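PDB 6TFX: ABC transporter substrate-binding protein from Rhizobium radiobacter, which binds mannopinic acid, a mannityl-opine, as the periplasmic solute-binding component of an ABC importer in Agrobacterium. Local coordinates for residues T24-S27 with D28-V32; P364-H367 with A368-H371; L485-E488 with Q489-F492; P44-N48 with P49-E53; S174-P177 with G178-T182. All coordinates share one frame; numbering follows the deposited sequence.

Each contact joins neighbouring residues, so none closes a long loop, and along the chain they follow in series without nesting or crossing. Contact 1 turns the chain into helix 26-35. Contact 4 shapes the loop between strands 40-41 and 53-54. Contact 5 closes the hairpin of strands 170-176 and 180-185, where Val-181 CG2 packs 4.0 Å from Leu-31 CD1 of contact 1. Contact 2 leads from strand 358-365 into helix 367-374. Its histidines touch Thr-25 and Thr-24 of contact 1, and both contacts hold the opine. Contact 3, near the C terminus, returns to contact 4, with Leu-485 CD2 3.8 Å from Pro-44 CA.

Contact 1: T24-S27 with D28-V32. With N72 ((2~{R})-2-[[(3~{R},4~{R},5~{S})-3,4,5,6-tetrakis(oxidanyl)-2-oxidanylidene-hexyl]amino]pentanedioic acid), chain C.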
loop_
_atom_site.group_PDB
_atom_site.type_symbol
_atom_site.label_atom_id
_atom_site.label_comp_id
_atom_site.label_asym_id
_atom_site.label_seq_id
_atom_site.Cartn_x
_atom_site.Cartn_y
_atom_site.Cartn_z
ATOM N N THR A 24 -5.779 -4.864 0.710
ATOM C CA THR A 24 -4.396 -4.581 1.113
ATOM C C THR A 24 -3.365 -4.866 0.034
ATOM O O THR A 24 -2.418 -4.093 -0.110
ATOM C CB THR A 24 -4.097 -5.392 2.380
ATOM O OG1 THR A 24 -5.032 -5.021 3.403
ATOM C CG2 THR A 24 -2.668 -5.210 2.884
ATOM N N THR A 25 -3.531 -5.975 -0.726
ATOM C CA THR A 25 -2.547 -6.259 -1.772
ATOM C C THR A 25 -2.637 -5.163 -2.840
ATOM O O THR A 25 -3.706 -4.553 -3.021
ATOM C CB THR A 25 -2.797 -7.630 -2.398
ATOM O OG1 THR A 25 -4.022 -7.579 -3.115
ATOM C CG2 THR A 25 -2.828 -8.774 -1.350
ATOM N N THR A 26 -1.543 -4.940 -3.583
ATOM C CA THR A 26 -1.602 -3.914 -4.639
ATOM C C THR A 26 -2.761 -4.222 -5.612
ATOM O O THR A 26 -3.489 -3.298 -6.010
ATOM C CB THR A 26 -0.282 -3.885 -5.413
ATOM O OG1 THR A 26 0.712 -3.361 -4.539
ATOM C CG2 THR A 26 -0.355 -2.980 -6.644
ATOM N N SER A 27 -2.934 -5.502 -5.991
ATOM C CA SER A 27 -3.980 -5.833 -6.961
ATOM C C SER A 27 -5.383 -5.496 -6.441
ATOM O O SER A 27 -6.180 -4.899 -7.166
ATOM C CB SER A 27 -3.904 -7.295 -7.370
ATOM O OG SER A 27 -4.853 -7.513 -8.403
ATOM N N ASP A 28 -5.682 -5.860 -5.188
ATOM C CA ASP A 28 -7.019 -5.548 -4.643
ATOM C C ASP A 28 -7.174 -4.027 -4.498
ATOM O O ASP A 28 -8.225 -3.485 -4.843
ATOM C CB ASP A 28 -7.238 -6.243 -3.295
ATOM C CG ASP A 28 -7.537 -7.740 -3.341
ATOM O OD1 ASP A 28 -7.747 -8.291 -4.467
ATOM O OD2 ASP A 28 -7.580 -8.365 -2.258
ATOM N N ARG A 29 -6.102 -3.312 -4.041
ATOM C CA ARG A 29 -6.198 -1.850 -3.898
ATOM C C ARG A 29 -6.401 -1.175 -5.273
ATOM O O ARG A 29 -7.059 -0.126 -5.360
ATOM C CB ARG A 29 -4.933 -1.270 -3.254
ATOM C CG ARG A 29 -4.756 -1.672 -1.801
ATOM C CD ARG A 29 -3.501 -1.001 -1.302
ATOM N NE ARG A 29 -3.110 -1.357 0.065
ATOM C CZ ARG A 29 -3.473 -0.700 1.164
ATOM N NH1 ARG A 29 -4.351 0.299 1.096
ATOM N NH2 ARG A 29 -2.984 -1.051 2.341
ATOM N N THR A 30 -5.777 -1.744 -6.329
ATOM C CA THR A 30 -5.895 -1.175 -7.684
ATOM C C THR A 30 -7.359 -1.288 -8.152
ATOM O O THR A 30 -7.947 -0.304 -8.578
ATOM C CB THR A 30 -4.962 -1.879 -8.664
ATOM O OG1 THR A 30 -3.615 -1.736 -8.212
ATOM C CG2 THR A 30 -5.075 -1.297 -10.092
ATOM N N LEU A 31 -7.953 -2.486 -8.031
ATOM C CA LEU A 31 -9.346 -2.683 -8.420
ATOM C C LEU A 31 -10.256 -1.749 -7.626
ATOM O O LEU A 31 -11.106 -1.089 -8.212
ATOM C CB LEU A 31 -9.731 -4.148 -8.191
ATOM C CG LEU A 31 -9.118 -5.099 -9.225
ATOM C CD1 LEU A 31 -9.273 -6.578 -8.785
ATOM C CD2 LEU A 31 -9.772 -4.925 -10.592
ATOM N N VAL A 32 -10.047 -1.649 -6.293
ATOM C CA VAL A 32 -10.838 -0.755 -5.443
ATOM C C VAL A 32 -10.775 0.699 -5.952
ATOM O O VAL A 32 -11.797 1.391 -5.964
ATOM C CB VAL A 32 -10.345 -0.931 -3.984
ATOM C CG1 VAL A 32 -10.654 0.265 -3.103
ATOM C CG2 VAL A 32 -10.932 -2.219 -3.401
HETATM O OAB N72 C . 10.554 -6.071 -5.219
HETATM C CAF N72 C . 9.741 -5.629 -4.114
HETATM C CAG N72 C . 8.208 -5.934 -4.194
HETATM O OAC N72 C . 7.781 -6.286 -5.470
HETATM C CAH N72 C . 7.400 -4.918 -3.384
HETATM O OAM N72 C . 7.945 -3.730 -2.954
HETATM C CAI N72 C . 6.055 -4.251 -3.600
HETATM O OAD N72 C . 5.799 -4.080 -4.977
HETATM C CAJ N72 C . 4.972 -4.859 -2.744
HETATM O OAE N72 C . 5.312 -5.442 -1.683
HETATM C CAK N72 C . 3.488 -4.811 -3.207
HETATM N N N72 C . 2.708 -3.934 -2.366
HETATM C CA N72 C . 1.659 -4.413 -1.548
HETATM C C N72 C . 1.540 -5.894 -1.323
HETATM O O N72 C . 2.007 -6.689 -0.414
HETATM C CB N72 C . 1.535 -3.534 -0.301
HETATM C CG N72 C . 0.884 -4.103 0.961
HETATM C CD N72 C . 0.215 -3.037 1.832
HETATM O OE1 N72 C . -0.282 -1.977 1.331
HETATM O OE2 N72 C . 0.149 -3.234 3.066
HETATM O OXT N72 C . 0.777 -6.240 -2.244
HETATM O O HOH W 1 -6.032 -7.607 -0.160
HETATM O O HOH W 2 -6.704 -8.850 -6.926
#
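Thr-25 OG1 accepts from Asp-28 N at 3.2 Å, an N-cap bond at the start of helix 26-35. With chi1 at 68°, OG1 sits between the backbone N and the carbonyl carbon of Thr-25, within reach of that amide. The tight part is the first turn, where Thr-26 O takes two donors, Thr-30 N and Thr-30 OG1, the latter at 2.7 Å from above the carbonyl plane. Arg-29 NE reaches back to Thr-24 O at 2.8 Å, also above the plane of that carbonyl. The Arg-29 guanidinium makes weak bonds to N72 OE1, from NE and from NH2. Arg-29 NH1 is held by Ser-143. On the other side the contact runs through water rather than direct packing. Water 1 joins Thr-24 N to Asp-28 OD2, and water 2 joins Ser-27 OG to Asp-28 OD1. Thr-17 N and Thr-16 N also bind that carboxylate, and Tyr-201 binds Ser-27 OG. Thr-26 N donates a hydrogen bond to N72 OXT at 3.0 Å. An opine carboxylate thus meets a helix N terminus, in the ligand pocket of a periplasmic binding protein.

Contact 2: P364-H367 with A368-H371; sequences PVEH and AAWH. With N72 ((2~{R})-2-[[(3~{R},4~{R},5~{S})-3,4,5,6-tetrakis(oxidanyl)-2-oxidanylidene-hexyl]amino]pentanedioic acid), chain C.
This is a capped helix start that carries two ligand-binding histidines of the opine pocket. Glu-366 is the N-cap of helix 367-374. Its chain is bent at chi2 (-88°), which folds the carboxylate back over the first turn. OE2 accepts from Ala-368 N at 2.9 Å and OE1 from Ala-369 N at 3.0 Å, both from above the carboxylate plane. Two bonds therefore fix the rotation of this group. Val-365 CG1 packs on Ala-369 CB at 3.7 Å and on Trp-370 CB. The aromatic cluster starts with the residue after the cap: His-367, Trp-370 and His-371. His-371 turns its edge to the face of His-367, a T-shaped pair with planes at 86°. Trp-370 lies nearly parallel to His-367 but slid aside, so the rings barely overlap. Ser-337 holds His-367 ND1, Arg-375 holds His-371 ND1, and Val-335 O takes Trp-370 NE1. The two NE2 atoms are left to face one opine carboxylate: His-367 NE2 donates to N72 OXT at 2.8 Å, and His-371 NE2 donates to N72 O at 2.8 Å.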
loop_
_atom_site.group_PDB
_atom_site.type_symbol
_atom_site.label_atom_id
_atom_site.label_comp_id
_atom_site.label_asym_id
_atom_site.label_seq_id
_atom_site.Cartn_x
_atom_site.Cartn_y
_atom_site.Cartn_z
ATOM N N PRO A 364 7.744 -20.785 -0.052
ATOM C CA PRO A 364 6.905 -19.930 -0.916
ATOM C C PRO A 364 5.415 -20.120 -0.710
ATOM O O PRO A 364 4.924 -21.250 -0.575
ATOM C CB PRO A 364 7.322 -20.322 -2.346
ATOM C CG PRO A 364 8.533 -21.191 -2.199
ATOM C CD PRO A 364 8.401 -21.844 -0.849
ATOM N N VAL A 365 4.696 -19.002 -0.643
ATOM C CA VAL A 365 3.248 -19.034 -0.458
ATOM C C VAL A 365 2.612 -17.981 -1.392
ATOM O O VAL A 365 3.158 -16.865 -1.515
ATOM C CB VAL A 365 2.870 -18.792 1.045
ATOM C CG1 VAL A 365 1.368 -18.654 1.224
ATOM C CG2 VAL A 365 3.374 -19.927 1.941
ATOM N N GLU A 366 1.454 -18.312 -2.034
ATOM C CA GLU A 366 0.732 -17.369 -2.875
ATOM C C GLU A 366 0.546 -16.064 -2.078
ATOM O O GLU A 366 0.267 -16.109 -0.861
ATOM C CB GLU A 366 -0.626 -17.940 -3.315
ATOM C CG GLU A 366 -1.413 -17.008 -4.226
ATOM C CD GLU A 366 -2.289 -16.018 -3.481
ATOM O OE1 GLU A 366 -2.837 -16.395 -2.418
ATOM O OE2 GLU A 366 -2.433 -14.867 -3.960
ATOM N N HIS A 367 0.712 -14.929 -2.759
ATOM C CA HIS A 367 0.756 -13.605 -2.113
ATOM C C HIS A 367 -0.386 -13.328 -1.111
ATOM O O HIS A 367 -0.112 -12.910 0.027
ATOM C CB HIS A 367 0.820 -12.511 -3.191
ATOM C CG HIS A 367 1.086 -11.124 -2.683
ATOM N ND1 HIS A 367 2.244 -10.823 -1.978
ATOM C CD2 HIS A 367 0.377 -9.979 -2.862
ATOM C CE1 HIS A 367 2.197 -9.521 -1.736
ATOM N NE2 HIS A 367 1.072 -8.976 -2.210
ATOM N N ALA A 368 -1.661 -13.492 -1.532
ATOM C CA ALA A 368 -2.767 -13.176 -0.615
ATOM C C ALA A 368 -2.791 -14.116 0.598
ATOM O O ALA A 368 -3.044 -13.658 1.730
ATOM C CB ALA A 368 -4.088 -13.225 -1.351
ATOM N N ALA A 369 -2.483 -15.414 0.376
ATOM C CA ALA A 369 -2.413 -16.395 1.472
ATOM C C ALA A 369 -1.266 -16.031 2.423
ATOM O O ALA A 369 -1.382 -16.214 3.639
ATOM C CB ALA A 369 -2.181 -17.791 0.909
ATOM N N TRP A 370 -0.123 -15.568 1.849
ATOM C CA TRP A 370 1.042 -15.158 2.633
ATOM C C TRP A 370 0.644 -13.965 3.539
ATOM O O TRP A 370 0.972 -13.981 4.725
ATOM C CB TRP A 370 2.170 -14.773 1.681
ATOM C CG TRP A 370 3.329 -14.076 2.330
ATOM C CD1 TRP A 370 4.352 -14.646 3.039
ATOM C CD2 TRP A 370 3.585 -12.672 2.301
ATOM N NE1 TRP A 370 5.250 -13.676 3.434
ATOM C CE2 TRP A 370 4.811 -12.453 2.981
ATOM C CE3 TRP A 370 2.913 -11.573 1.735
ATOM C CZ2 TRP A 370 5.371 -11.171 3.128
ATOM C CZ3 TRP A 370 3.489 -10.317 1.825
ATOM C CH2 TRP A 370 4.688 -10.116 2.548
ATOM N N HIS A 371 -0.102 -12.979 2.994
ATOM C CA HIS A 371 -0.590 -11.837 3.784
ATOM C C HIS A 371 -1.395 -12.321 4.994
ATOM O O HIS A 371 -1.306 -11.726 6.054
ATOM C CB HIS A 371 -1.489 -10.919 2.923
ATOM C CG HIS A 371 -0.735 -9.818 2.269
ATOM N ND1 HIS A 371 -0.419 -8.658 2.960
ATOM C CD2 HIS A 371 -0.222 -9.732 1.017
ATOM C CE1 HIS A 371 0.262 -7.897 2.104
ATOM N NE2 HIS A 371 0.406 -8.497 0.929
HETATM O OAB N72 C . 10.554 -6.071 -5.219
HETATM C CAF N72 C . 9.741 -5.629 -4.114
HETATM C CAG N72 C . 8.208 -5.934 -4.194
HETATM O OAC N72 C . 7.781 -6.286 -5.470
HETATM C CAH N72 C . 7.400 -4.918 -3.384
HETATM O OAM N72 C . 7.945 -3.730 -2.954
HETATM C CAI N72 C . 6.055 -4.251 -3.600
HETATM O OAD N72 C . 5.799 -4.080 -4.977
HETATM C CAJ N72 C . 4.972 -4.859 -2.744
HETATM O OAE N72 C . 5.312 -5.442 -1.683
HETATM C CAK N72 C . 3.488 -4.811 -3.207
HETATM N N N72 C . 2.708 -3.934 -2.366
HETATM C CA N72 C . 1.659 -4.413 -1.548
HETATM C C N72 C . 1.540 -5.894 -1.323
HETATM O O N72 C . 2.007 -6.689 -0.414
HETATM C CB N72 C . 1.535 -3.534 -0.301
HETATM C CG N72 C . 0.884 -4.103 0.961
HETATM C CD N72 C . 0.215 -3.037 1.832
HETATM O OE1 N72 C . -0.282 -1.977 1.331
HETATM O OE2 N72 C . 0.149 -3.234 3.066
HETATM O OXT N72 C . 0.777 -6.240 -2.244
#

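Contact 3: L485-E488 with Q489-F492; sequences LITE and QTYF
Thr-487 and Thr-490 bracket a type I beta turn that leads into strand 491-492. The backbone bond of the turn, Thr-490 N to Thr-487 O, is weak at 3.3 Å. Beyond the turn, Tyr-491 pairs by backbone with Gly-471. Water adds a second kind of link. Water 4 donates to Thr-487 O and to Thr-490 O, bridging the turn ends. Packing is slight. Ile-486 CG2 lies 3.9 Å from Thr-490 CB, while the Ile-486 side chain also meets Met-8 and Tyr-34. Glu-488 and Gln-489 run alongside each other and point the same way. Side-chain bonds reinforce the turn. Thr-490 OG1 accepts from Thr-487 N at 2.9 Å, with an N-H...O angle of 166°. Thr-487 OG1 takes two donors, one of them Gln-489 N at 2.9 Å. The torsion chi1 of 73° places this OG1 between its own backbone N and carbonyl carbon, facing the turn. As the second donor, Gln-489 NE2 bonds to Thr-487 OG1 at 2.8 Å, with that oxygen 29° out of the amide plane.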
loop_
_atom_site.group_PDB
_atom_site.type_symbol
_atom_site.label_atom_id
_atom_site.label_comp_id
_atom_site.label_asym_id
_atom_site.label_seq_id
_atom_site.Cartn_x
_atom_site.Cartn_y
_atom_site.Cartn_z
ATOM N N LEU A 485 -4.047 4.485 -12.526
ATOM C CA LEU A 485 -5.403 4.857 -12.171
ATOM C C LEU A 485 -6.157 5.001 -13.490
ATOM O O LEU A 485 -5.823 5.864 -14.317
ATOM C CB LEU A 485 -5.449 6.186 -11.383
ATOM C CG LEU A 485 -6.843 6.650 -10.958
ATOM C CD1 LEU A 485 -7.413 5.762 -9.841
ATOM C CD2 LEU A 485 -6.819 8.103 -10.526
ATOM N N ILE A 486 -7.163 4.143 -13.681
ATOM C CA ILE A 486 -8.025 4.195 -14.861
ATOM C C ILE A 486 -9.281 4.948 -14.416
ATOM O O ILE A 486 -9.873 4.637 -13.379
ATOM C CB ILE A 486 -8.325 2.788 -15.437
ATOM C CG1 ILE A 486 -6.985 2.097 -15.814
ATOM C CG2 ILE A 486 -9.254 2.895 -16.652
ATOM C CD1 ILE A 486 -7.115 0.662 -16.042
ATOM N N THR A 487 -9.631 5.993 -15.171
ATOM C CA THR A 487 -10.762 6.843 -14.824
ATOM C C THR A 487 -11.689 6.986 -16.026
ATOM O O THR A 487 -11.480 6.354 -17.078
ATOM C CB THR A 487 -10.291 8.261 -14.393
ATOM O OG1 THR A 487 -9.849 8.963 -15.546
ATOM C CG2 THR A 487 -9.195 8.251 -13.301
ATOM N N GLU A 488 -12.688 7.874 -15.895
ATOM C CA GLU A 488 -13.597 8.182 -17.010
ATOM C C GLU A 488 -12.828 8.925 -18.143
ATOM O O GLU A 488 -13.349 9.067 -19.249
ATOM C CB GLU A 488 -14.807 9.014 -16.512
ATOM C CG GLU A 488 -14.543 10.496 -16.240
ATOM C CD GLU A 488 -13.777 10.843 -14.979
ATOM O OE1 GLU A 488 -13.373 9.921 -14.234
ATOM O OE2 GLU A 488 -13.595 12.052 -14.724
ATOM N N GLN A 489 -11.616 9.435 -17.846
ATOM C CA GLN A 489 -10.812 10.200 -18.818
ATOM C C GLN A 489 -9.916 9.296 -19.689
ATOM O O GLN A 489 -9.434 9.733 -20.724
ATOM C CB GLN A 489 -9.904 11.215 -18.091
ATOM C CG GLN A 489 -10.565 12.107 -17.039
ATOM C CD GLN A 489 -9.566 12.481 -15.943
ATOM O OE1 GLN A 489 -8.899 13.519 -16.026
ATOM N NE2 GLN A 489 -9.418 11.645 -14.892
ATOM N N THR A 490 -9.610 8.078 -19.218
ATOM C CA THR A 490 -8.712 7.155 -19.928
ATOM C C THR A 490 -9.255 6.858 -21.331
ATOM O O THR A 490 -10.445 6.596 -21.501
ATOM C CB THR A 490 -8.560 5.867 -19.144
ATOM O OG1 THR A 490 -8.323 6.215 -17.778
ATOM C CG2 THR A 490 -7.418 4.990 -19.684
ATOM N N TYR A 491 -8.382 6.886 -22.329
ATOM C CA TYR A 491 -8.848 6.705 -23.700
ATOM C C TYR A 491 -7.792 6.052 -24.598
ATOM O O TYR A 491 -6.614 6.050 -24.257
ATOM C CB TYR A 491 -9.224 8.105 -24.268
ATOM C CG TYR A 491 -8.027 9.018 -24.429
ATOM C CD1 TYR A 491 -7.550 9.770 -23.358
ATOM C CD2 TYR A 491 -7.344 9.105 -25.640
ATOM C CE1 TYR A 491 -6.409 10.558 -23.477
ATOM C CE2 TYR A 491 -6.208 9.906 -25.775
ATOM C CZ TYR A 491 -5.746 10.634 -24.687
ATOM O OH TYR A 491 -4.625 11.434 -24.770
ATOM N N PHE A 492 -8.220 5.612 -25.801
ATOM C CA PHE A 492 -7.335 5.086 -26.832
ATOM C C PHE A 492 -7.319 6.083 -28.006
ATOM O O PHE A 492 -8.328 6.735 -28.289
ATOM C CB PHE A 492 -7.810 3.716 -27.334
ATOM C CG PHE A 492 -7.471 2.605 -26.381
ATOM C CD1 PHE A 492 -6.171 2.127 -26.280
ATOM C CD2 PHE A 492 -8.451 2.039 -25.572
ATOM C CE1 PHE A 492 -5.854 1.107 -25.378
ATOM C CE2 PHE A 492 -8.136 0.992 -24.697
ATOM C CZ PHE A 492 -6.840 0.540 -24.606
HETATM O O HOH W 3 -6.147 7.068 -16.793
HETATM O O HOH W 4 -12.452 6.015 -19.694
#

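Contact 4: P44-N48 with P49-E53; sequences PGSAN and PSSIE
Asn-48 O is gripped twice by Ser-51, in a surface loop where an ST turn runs into the 3-10 segment 49-51. Ser-51 OG donates to it at 2.8 Å, nearly in line with the carbonyl bond. Ser-51 N donates at 2.9 Å from above the carbonyl plane. Ser-51 has chi1 at 76°, which turns OG back to the same oxygen that its own amide binds. Ala-43 N is a further partner of this hydroxyl. In the ST turn, Ser-46 OG accepts from Asn-48 N at 3.0 Å. The side chain of Asn-48 repeats the pattern two residues on, an Asx turn. Its CG stands anti to the backbone N (chi1 -162°), and OD1 bends over Pro-49 to the following amide. Pro-49 itself has no N-H to offer. At the far end, Pro-44 CD touches Glu-53 OE2 at 3.9 Å, the two side chains crossing at about a right angle. Arg-41 forms a salt bridge with that carboxylate. Ser-50 N donates to Asn-48 OD1 at 2.9 Å, tilted 32° from the plane of the side-chain carbonyl.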
loop_
_atom_site.group_PDB
_atom_site.type_symbol
_atom_site.label_atom_id
_atom_site.label_comp_id
_atom_site.label_asym_id
_atom_site.label_seq_id
_atom_site.Cartn_x
_atom_site.Cartn_y
_atom_site.Cartn_z
ATOM N N PRO A 44 -6.206 12.868 -9.934
ATOM C CA PRO A 44 -5.766 11.745 -10.782
ATOM C C PRO A 44 -4.325 11.979 -11.260
ATOM O O PRO A 44 -3.981 13.075 -11.750
ATOM C CB PRO A 44 -6.761 11.772 -11.941
ATOM C CG PRO A 44 -8.028 12.353 -11.311
ATOM C CD PRO A 44 -7.486 13.437 -10.398
ATOM N N GLY A 45 -3.492 10.964 -11.060
ATOM C CA GLY A 45 -2.081 11.031 -11.422
ATOM C C GLY A 45 -1.158 11.565 -10.343
ATOM O O GLY A 45 0.054 11.655 -10.561
ATOM N N SER A 46 -1.702 11.891 -9.160
ATOM C CA SER A 46 -0.899 12.333 -8.022
ATOM C C SER A 46 -1.078 11.407 -6.816
ATOM O O SER A 46 -2.196 10.932 -6.551
ATOM C CB SER A 46 -1.261 13.749 -7.596
ATOM O OG SER A 46 -0.451 14.160 -6.498
ATOM N N ALA A 47 0.033 11.177 -6.074
ATOM C CA ALA A 47 -0.004 10.425 -4.821
ATOM C C ALA A 47 0.281 11.411 -3.688
ATOM O O ALA A 47 0.525 10.976 -2.566
ATOM C CB ALA A 47 1.055 9.326 -4.812
ATOM N N ASN A 48 0.286 12.725 -3.984
ATOM C CA ASN A 48 0.600 13.706 -2.951
ATOM C C ASN A 48 -0.677 14.258 -2.315
ATOM O O ASN A 48 -1.531 14.781 -3.048
ATOM C CB ASN A 48 1.434 14.858 -3.528
ATOM C CG ASN A 48 2.138 15.669 -2.464
ATOM O OD1 ASN A 48 1.564 15.999 -1.424
ATOM N ND2 ASN A 48 3.406 16.000 -2.692
ATOM N N PRO A 49 -0.814 14.197 -0.963
ATOM C CA PRO A 49 -2.017 14.784 -0.322
ATOM C C PRO A 49 -2.196 16.269 -0.636
ATOM O O PRO A 49 -3.315 16.778 -0.507
ATOM C CB PRO A 49 -1.776 14.558 1.180
ATOM C CG PRO A 49 -0.878 13.340 1.220
ATOM C CD PRO A 49 0.058 13.547 0.039
ATOM N N SER A 50 -1.123 16.968 -1.095
ATOM C CA SER A 50 -1.245 18.384 -1.466
ATOM C C SER A 50 -2.280 18.575 -2.586
ATOM O O SER A 50 -2.870 19.651 -2.722
ATOM C CB SER A 50 0.091 18.915 -1.975
ATOM O OG SER A 50 0.477 18.271 -3.187
ATOM N N SER A 51 -2.475 17.526 -3.403
ATOM C CA SER A 51 -3.363 17.588 -4.570
ATOM C C SER A 51 -4.848 17.323 -4.258
ATOM O O SER A 51 -5.658 17.334 -5.185
ATOM C CB SER A 51 -2.898 16.561 -5.599
ATOM O OG SER A 51 -3.275 15.258 -5.192
ATOM N N ILE A 52 -5.183 16.996 -3.008
ATOM C CA ILE A 52 -6.542 16.558 -2.678
ATOM C C ILE A 52 -7.578 17.584 -3.098
ATOM O O ILE A 52 -7.396 18.798 -2.915
ATOM C CB ILE A 52 -6.642 16.108 -1.209
ATOM C CG1 ILE A 52 -5.918 14.742 -1.076
ATOM C CG2 ILE A 52 -8.103 15.967 -0.771
ATOM C CD1 ILE A 52 -5.604 14.280 0.331
ATOM N N GLU A 53 -8.645 17.071 -3.747
ATOM C CA GLU A 53 -9.712 17.888 -4.332
ATOM C C GLU A 53 -11.089 17.246 -4.060
ATOM O O GLU A 53 -11.163 16.096 -3.628
ATOM C CB GLU A 53 -9.490 18.024 -5.854
ATOM C CG GLU A 53 -9.340 16.702 -6.597
ATOM C CD GLU A 53 -9.147 16.759 -8.106
ATOM O OE1 GLU A 53 -8.264 17.509 -8.589
ATOM O OE2 GLU A 53 -9.873 16.024 -8.811
#

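Contact 5: S174-P177 with G178-T182; sequences SIQP and GQSVT
Gln-176 reaches across the antiparallel hairpin of strands 170-176 and 180-185 to Ser-180 and Thr-182. Gln-176 CB lies 3.7 Å from Ser-180 O, with Ser-180 OG hardly farther. CG continues beside the same hydroxyl. There the chain bends, with chi2 at 64°, and the amide swings along the strands toward Ser-174 and Thr-182. CD lies about equally far from Ser-180 OG and Thr-182 OG1. Gln-176 OE1 accepts from Ser-174 OG at 2.7 Å, in the carbonyl plane and on a lone pair. Gln-176 NE2 donates to Ser-180 OG at 3.0 Å, with that oxygen close to the amide plane. A weak bond from Gln-176 NE2 to Thr-182 OG1 at 3.1 Å completes the set.

The backbone keeps these residues on one face. Gln-176 and Ser-180 form a hydrogen-bonded pair, as do Ser-174 and Thr-182, although Ser-174 N to Thr-182 O is weak. Gln-176 O accepts from Gln-179 N and from Ser-180 N, a classic beta bulge next to the turn. Gly-178 takes a positive phi of 71° there, and its N binds Asp-14. On the other face, Ile-175 CG1 meets Val-181 CG1 at 4.2 Å, and Val-181 packs on Phe-203. With its oxygen and nitrogen both bonded, the Gln-176 amide has its flip state fixed and ties the three hydroxyl side chains of the polar face together, while Ile-175 and Val-181 make the opposite face apolar.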
loop_
_atom_site.group_PDB
_atom_site.type_symbol
_atom_site.label_atom_id
_atom_site.label_comp_id
_atom_site.label_asym_id
_atom_site.label_seq_id
_atom_site.Cartn_x
_atom_site.Cartn_y
_atom_site.Cartn_z
ATOM N N SER A 174 -18.301 -9.169 -13.546
ATOM C CA SER A 174 -18.075 -10.569 -13.187
ATOM C C SER A 174 -16.621 -10.828 -12.807
ATOM O O SER A 174 -15.714 -10.083 -13.221
ATOM C CB SER A 174 -18.460 -11.475 -14.354
ATOM O OG SER A 174 -17.686 -11.214 -15.514
ATOM N N ILE A 175 -16.399 -11.917 -12.035
ATOM C CA ILE A 175 -15.065 -12.375 -11.679
ATOM C C ILE A 175 -14.960 -13.796 -12.216
ATOM O O ILE A 175 -15.878 -14.596 -12.012
ATOM C CB ILE A 175 -14.787 -12.299 -10.154
ATOM C CG1 ILE A 175 -14.891 -10.832 -9.636
ATOM C CG2 ILE A 175 -13.409 -12.918 -9.803
ATOM C CD1 ILE A 175 -14.973 -10.687 -8.086
ATOM N N GLN A 176 -13.871 -14.092 -12.941
ATOM C CA GLN A 176 -13.572 -15.428 -13.467
ATOM C C GLN A 176 -12.420 -15.844 -12.522
ATOM O O GLN A 176 -11.286 -15.379 -12.719
ATOM C CB GLN A 176 -13.116 -15.336 -14.950
ATOM C CG GLN A 176 -14.209 -14.917 -15.959
ATOM C CD GLN A 176 -14.796 -13.515 -15.815
ATOM O OE1 GLN A 176 -16.013 -13.349 -15.668
ATOM N NE2 GLN A 176 -13.966 -12.467 -15.860
ATOM N N PRO A 177 -12.712 -16.583 -11.407
ATOM C CA PRO A 177 -11.674 -16.846 -10.387
ATOM C C PRO A 177 -10.330 -17.345 -10.912
ATOM O O PRO A 177 -10.281 -18.261 -11.728
ATOM C CB PRO A 177 -12.343 -17.865 -9.451
ATOM C CG PRO A 177 -13.788 -17.575 -9.565
ATOM C CD PRO A 177 -14.011 -17.179 -11.006
ATOM N N GLY A 178 -9.271 -16.666 -10.491
ATOM C CA GLY A 178 -7.910 -16.983 -10.907
ATOM C C GLY A 178 -7.577 -16.661 -12.354
ATOM O O GLY A 178 -6.466 -16.944 -12.800
ATOM N N GLN A 179 -8.507 -16.045 -13.102
ATOM C CA GLN A 179 -8.259 -15.714 -14.514
ATOM C C GLN A 179 -8.364 -14.213 -14.772
ATOM O O GLN A 179 -7.441 -13.623 -15.351
ATOM C CB GLN A 179 -9.228 -16.465 -15.451
ATOM C CG GLN A 179 -9.110 -17.987 -15.367
ATOM C CD GLN A 179 -9.856 -18.679 -16.485
ATOM O OE1 GLN A 179 -9.411 -18.690 -17.637
ATOM N NE2 GLN A 179 -10.997 -19.290 -16.179
ATOM N N SER A 180 -9.495 -13.602 -14.371
ATOM C CA SER A 180 -9.725 -12.180 -14.613
ATOM C C SER A 180 -10.902 -11.577 -13.879
ATOM O O SER A 180 -11.767 -12.292 -13.381
ATOM C CB SER A 180 -9.927 -11.925 -16.110
ATOM O OG SER A 180 -11.087 -12.556 -16.640
ATOM N N VAL A 181 -10.943 -10.241 -13.858
ATOM C CA VAL A 181 -12.078 -9.463 -13.399
ATOM C C VAL A 181 -12.532 -8.674 -14.617
ATOM O O VAL A 181 -11.700 -8.056 -15.297
ATOM C CB VAL A 181 -11.758 -8.508 -12.227
ATOM C CG1 VAL A 181 -13.004 -7.753 -11.790
ATOM C CG2 VAL A 181 -11.158 -9.266 -11.059
ATOM N N THR A 182 -13.846 -8.694 -14.896
ATOM C CA THR A 182 -14.402 -7.913 -15.980
ATOM C C THR A 182 -15.080 -6.734 -15.356
ATOM O O THR A 182 -16.030 -6.896 -14.570
ATOM C CB THR A 182 -15.412 -8.721 -16.838
ATOM O OG1 THR A 182 -14.759 -9.890 -17.330
ATOM C CG2 THR A 182 -15.958 -7.899 -18.037
#